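Local coordinates for protein lantibiotic dehydratase (Microbispora corallina, PDB 5EHK) that probably dehydrates serine and threonine residues of the NAI-107 precursor peptide, using glutamate delivered by glutamyl-tRNA, at residues W854-Y859 against C1082-G1087. Sequence-based numbering, arbitrary orientation.
Sequences WFFIRY and CNRLIG
With chi1 at -178°, Asn-1083 holds its CG opposite its own backbone N and lays the amide along the backbone of Arg-858; in Arg-1084 a bend at chi3 (-97°) turns an edge of the guanidinium, with NH1, to Phe-856 O. The Asn-1083 amide grips one strand residue twice: OD1 accepts from Arg-858 N at 2.8 Å, and ND2 donates to Arg-858 O, also at 2.8 Å and nearly in the amide plane. Within the C-terminal lantibiotic dehydratase region, helix 1068-1085 thus packs on 853-861, an outermost strand of a four-stranded antiparallel sheet, and occupies its backbone groups. Arg-1084 NH1 donates to Phe-856 O at 3.0 Å, fairly straight at 158°; that oxygen lies in the guanidinium plane, whereas NH1 sits above the carbonyl plane. Arg-1084 CG rides over one face of the Phe-856 ring, 4.0 Å from its centroid, a CH-pi contact. Arg-858 NH1 approaches Arg-1084 O, but too closely in the model to be trusted. Arg-858 NH2 pairs with Asp-832, which probably offsets neighbouring Arg-828 too. Arg-1084 NE pairs with Asp-930, so carboxylate and carbonyl hold different nitrogens of this buried guanidinium and probably stabilise its positive charge.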
ATOM      1  N   TRP A 854      24.571   8.041  29.672  1.00 17.71           N
ATOM      2  CA  TRP A 854      23.173   7.967  29.281  1.00 16.07           C
ATOM      3  C   TRP A 854      22.997   8.829  28.048  1.00 15.10           C
ATOM      4  O   TRP A 854      23.785   9.740  27.832  1.00 14.37           O
ATOM      5  CB  TRP A 854      22.252   8.449  30.404  1.00 10.89           C
ATOM      6  CG  TRP A 854      22.157   9.938  30.434  1.00 14.59           C
ATOM      7  CD1 TRP A 854      22.994  10.789  31.084  1.00 13.34           C
ATOM      8  CD2 TRP A 854      21.183  10.757  29.782  1.00 11.56           C
ATOM      9  NE1 TRP A 854      22.605  12.075  30.880  1.00 13.43           N
ATOM     10  CE2 TRP A 854      21.491  12.091  30.085  1.00 11.51           C
ATOM     11  CE3 TRP A 854      20.077  10.490  28.963  1.00 12.09           C
ATOM     12  CZ2 TRP A 854      20.740  13.159  29.620  1.00 13.28           C
ATOM     13  CZ3 TRP A 854      19.332  11.541  28.495  1.00 11.03           C
ATOM     14  CH2 TRP A 854      19.665  12.865  28.823  1.00 15.39           C
ATOM     15  N   PHE A 855      22.002   8.521  27.224  1.00 10.55           N
ATOM     16  CA  PHE A 855      21.645   9.418  26.134  1.00 13.66           C
ATOM     17  C   PHE A 855      20.231   9.132  25.633  1.00 14.11           C
ATOM     18  O   PHE A 855      19.626   8.141  26.030  1.00 15.15           O
ATOM     19  CB  PHE A 855      22.704   9.410  25.020  1.00 10.63           C
ATOM     20  CG  PHE A 855      22.732   8.160  24.161  1.00 16.46           C
ATOM     21  CD1 PHE A 855      23.646   7.139  24.413  1.00 20.41           C
ATOM     22  CD2 PHE A 855      21.864   8.009  23.076  1.00 19.13           C
ATOM     23  CE1 PHE A 855      23.699   5.995  23.593  1.00 22.99           C
ATOM     24  CE2 PHE A 855      21.917   6.853  22.252  1.00 20.46           C
ATOM     25  CZ  PHE A 855      22.830   5.849  22.517  1.00 17.01           C
ATOM     26  N   PHE A 856      19.690   9.991  24.781  1.00  9.09           N
ATOM     27  CA  PHE A 856      18.411   9.669  24.197  1.00  8.87           C
ATOM     28  C   PHE A 856      18.417  10.024  22.730  1.00 10.22           C
ATOM     29  O   PHE A 856      19.087  10.976  22.319  1.00  9.78           O
ATOM     30  CB  PHE A 856      17.268  10.404  24.900  1.00  9.26           C
ATOM     31  CG  PHE A 856      17.013  11.779  24.349  1.00 12.09           C
ATOM     32  CD1 PHE A 856      16.206  11.962  23.225  1.00  9.96           C
ATOM     33  CD2 PHE A 856      17.581  12.890  24.946  1.00 11.20           C
ATOM     34  CE1 PHE A 856      16.006  13.206  22.713  1.00 11.18           C
ATOM     35  CE2 PHE A 856      17.364  14.136  24.437  1.00 12.59           C
ATOM     36  CZ  PHE A 856      16.575  14.299  23.322  1.00  9.66           C
ATOM     37  N   ILE A 857      17.633   9.275  21.956  1.00  7.78           N
ATOM     38  CA  ILE A 857      17.380   9.601  20.570  1.00  9.79           C
ATOM     39  C   ILE A 857      15.868   9.495  20.285  1.00 14.70           C
ATOM     40  O   ILE A 857      15.133   8.758  20.953  1.00 12.94           O
ATOM     41  CB  ILE A 857      18.147   8.688  19.587  1.00 11.02           C
ATOM     42  CG1 ILE A 857      17.597   7.261  19.601  1.00 14.60           C
ATOM     43  CG2 ILE A 857      19.640   8.670  19.878  1.00  9.40           C
ATOM     44  CD1 ILE A 857      18.189   6.386  18.530  1.00 11.43           C
ATOM     45  N   ARG A 858      15.424  10.244  19.284  1.00 12.93           N
ATOM     46  CA  ARG A 858      14.092  10.136  18.741  1.00  9.83           C
ATOM     47  C   ARG A 858      14.220   9.123  17.600  1.00 14.96           C
ATOM     48  O   ARG A 858      15.138   9.183  16.781  1.00 17.09           O
ATOM     49  CB  ARG A 858      13.636  11.516  18.259  1.00  8.51           C
ATOM     50  CG  ARG A 858      13.546  12.540  19.387  1.00 11.20           C
ATOM     51  CD  ARG A 858      13.514  14.030  18.927  1.00 11.40           C
ATOM     52  NE  ARG A 858      12.373  14.766  19.417  1.00 10.26           N
ATOM     53  CZ  ARG A 858      12.397  15.870  20.153  1.00 12.04           C
ATOM     54  NH1 ARG A 858      13.510  16.448  20.546  1.00 14.28           N
ATOM     55  NH2 ARG A 858      11.244  16.375  20.521  1.00 14.98           N
ATOM     56  N   TYR A 859      13.334   8.144  17.591  1.00 17.76           N
ATOM     57  CA  TYR A 859      13.471   7.021  16.689  1.00 20.71           C
ATOM     58  C   TYR A 859      12.108   6.741  16.082  1.00 19.96           C
ATOM     59  O   TYR A 859      11.076   6.970  16.711  1.00 20.83           O
ATOM     60  CB  TYR A 859      13.973   5.788  17.468  1.00 19.15           C
ATOM     61  CG  TYR A 859      14.653   4.747  16.615  1.00 24.47           C
ATOM     62  CD1 TYR A 859      16.042   4.697  16.532  1.00 31.48           C
ATOM     63  CD2 TYR A 859      13.913   3.820  15.872  1.00 27.05           C
ATOM     64  CE1 TYR A 859      16.693   3.751  15.740  1.00 34.20           C
ATOM     65  CE2 TYR A 859      14.554   2.863  15.072  1.00 31.36           C
ATOM     66  CZ  TYR A 859      15.950   2.838  15.013  1.00 34.14           C
ATOM     67  OH  TYR A 859      16.616   1.909  14.238  1.00 34.32           O
ATOM     68  N   CYS A1082      20.370  17.303  15.469  1.00 13.79           N
ATOM     69  CA  CYS A1082      19.060  17.628  14.940  1.00 15.28           C
ATOM     70  C   CYS A1082      18.003  16.616  15.394  1.00 13.91           C
ATOM     71  O   CYS A1082      16.878  16.997  15.742  1.00 12.21           O
ATOM     72  CB  CYS A1082      19.101  17.713  13.414  1.00 21.76           C
ATOM     73  SG  CYS A1082      20.071  19.080  12.792  1.00 17.95           S
ATOM     74  N   ASN A1083      18.371  15.340  15.402  1.00 13.35           N
ATOM     75  CA  ASN A1083      17.465  14.318  15.877  1.00 12.11           C
ATOM     76  C   ASN A1083      17.050  14.646  17.300  1.00 14.91           C
ATOM     77  O   ASN A1083      15.878  14.736  17.582  1.00 14.25           O
ATOM     78  CB  ASN A1083      18.072  12.910  15.803  1.00 10.22           C
ATOM     79  CG  ASN A1083      17.088  11.826  16.268  1.00 12.25           C
ATOM     80  OD1 ASN A1083      17.148  11.360  17.408  1.00 14.76           O
ATOM     81  ND2 ASN A1083      16.178  11.432  15.391  1.00  8.70           N
ATOM     82  N   ARG A1084      17.994  14.931  18.185  1.00 13.17           N
ATOM     83  CA  ARG A1084      17.591  15.132  19.558  1.00 11.93           C
ATOM     84  C   ARG A1084      16.709  16.352  19.741  1.00 12.27           C
ATOM     85  O   ARG A1084      15.858  16.377  20.616  1.00 10.57           O
ATOM     86  CB  ARG A1084      18.802  15.222  20.473  1.00 11.36           C
ATOM     87  CG  ARG A1084      19.319  13.887  20.907  1.00 12.27           C
ATOM     88  CD  ARG A1084      20.503  14.069  21.804  1.00 11.58           C
ATOM     89  NE  ARG A1084      21.750  13.942  21.067  1.00 12.12           N
ATOM     90  CZ  ARG A1084      22.303  12.775  20.760  1.00 13.52           C
ATOM     91  NH1 ARG A1084      21.707  11.635  21.110  1.00 11.52           N
ATOM     92  NH2 ARG A1084      23.447  12.750  20.103  1.00 14.74           N
ATOM     93  N   LEU A1085      16.931  17.363  18.918  1.00 13.72           N
ATOM     94  CA  LEU A1085      16.268  18.642  19.089  1.00 12.71           C
ATOM     95  C   LEU A1085      14.990  18.719  18.222  1.00 14.95           C
ATOM     96  O   LEU A1085      13.915  19.043  18.730  1.00 14.69           O
ATOM     97  CB  LEU A1085      17.243  19.778  18.766  1.00 13.04           C
ATOM     98  CG  LEU A1085      17.692  20.881  19.733  1.00 11.14           C
ATOM     99  CD1 LEU A1085      17.233  20.710  21.156  1.00 12.37           C
ATOM    100  CD2 LEU A1085      19.189  21.011  19.670  1.00 12.88           C
ATOM    101  N   ILE A1086      15.070  18.358  16.945  1.00 13.56           N
ATOM    102  CA  ILE A1086      13.884  18.473  16.085  1.00 17.41           C
ATOM    103  C   ILE A1086      13.719  17.193  15.296  1.00 19.46           C
ATOM    104  O   ILE A1086      14.049  16.099  15.777  1.00 20.43           O
ATOM    105  CB  ILE A1086      13.987  19.663  15.107  1.00 17.32           C
ATOM    106  CG1 ILE A1086      15.280  19.568  14.294  1.00 20.44           C
ATOM    107  CG2 ILE A1086      13.955  20.996  15.856  1.00 16.72           C
ATOM    108  CD1 ILE A1086      15.397  20.596  13.226  1.00 20.83           C
ATOM    109  N   GLY A1087      13.177  17.282  14.099  1.00 25.22           N
ATOM    110  CA  GLY A1087      13.214  16.086  13.281  1.00 38.74           C
ATOM    111  C   GLY A1087      12.356  14.923  13.744  1.00 33.34           C
ATOM    112  O   GLY A1087      11.849  14.875  14.867  1.00 20.83           O
TER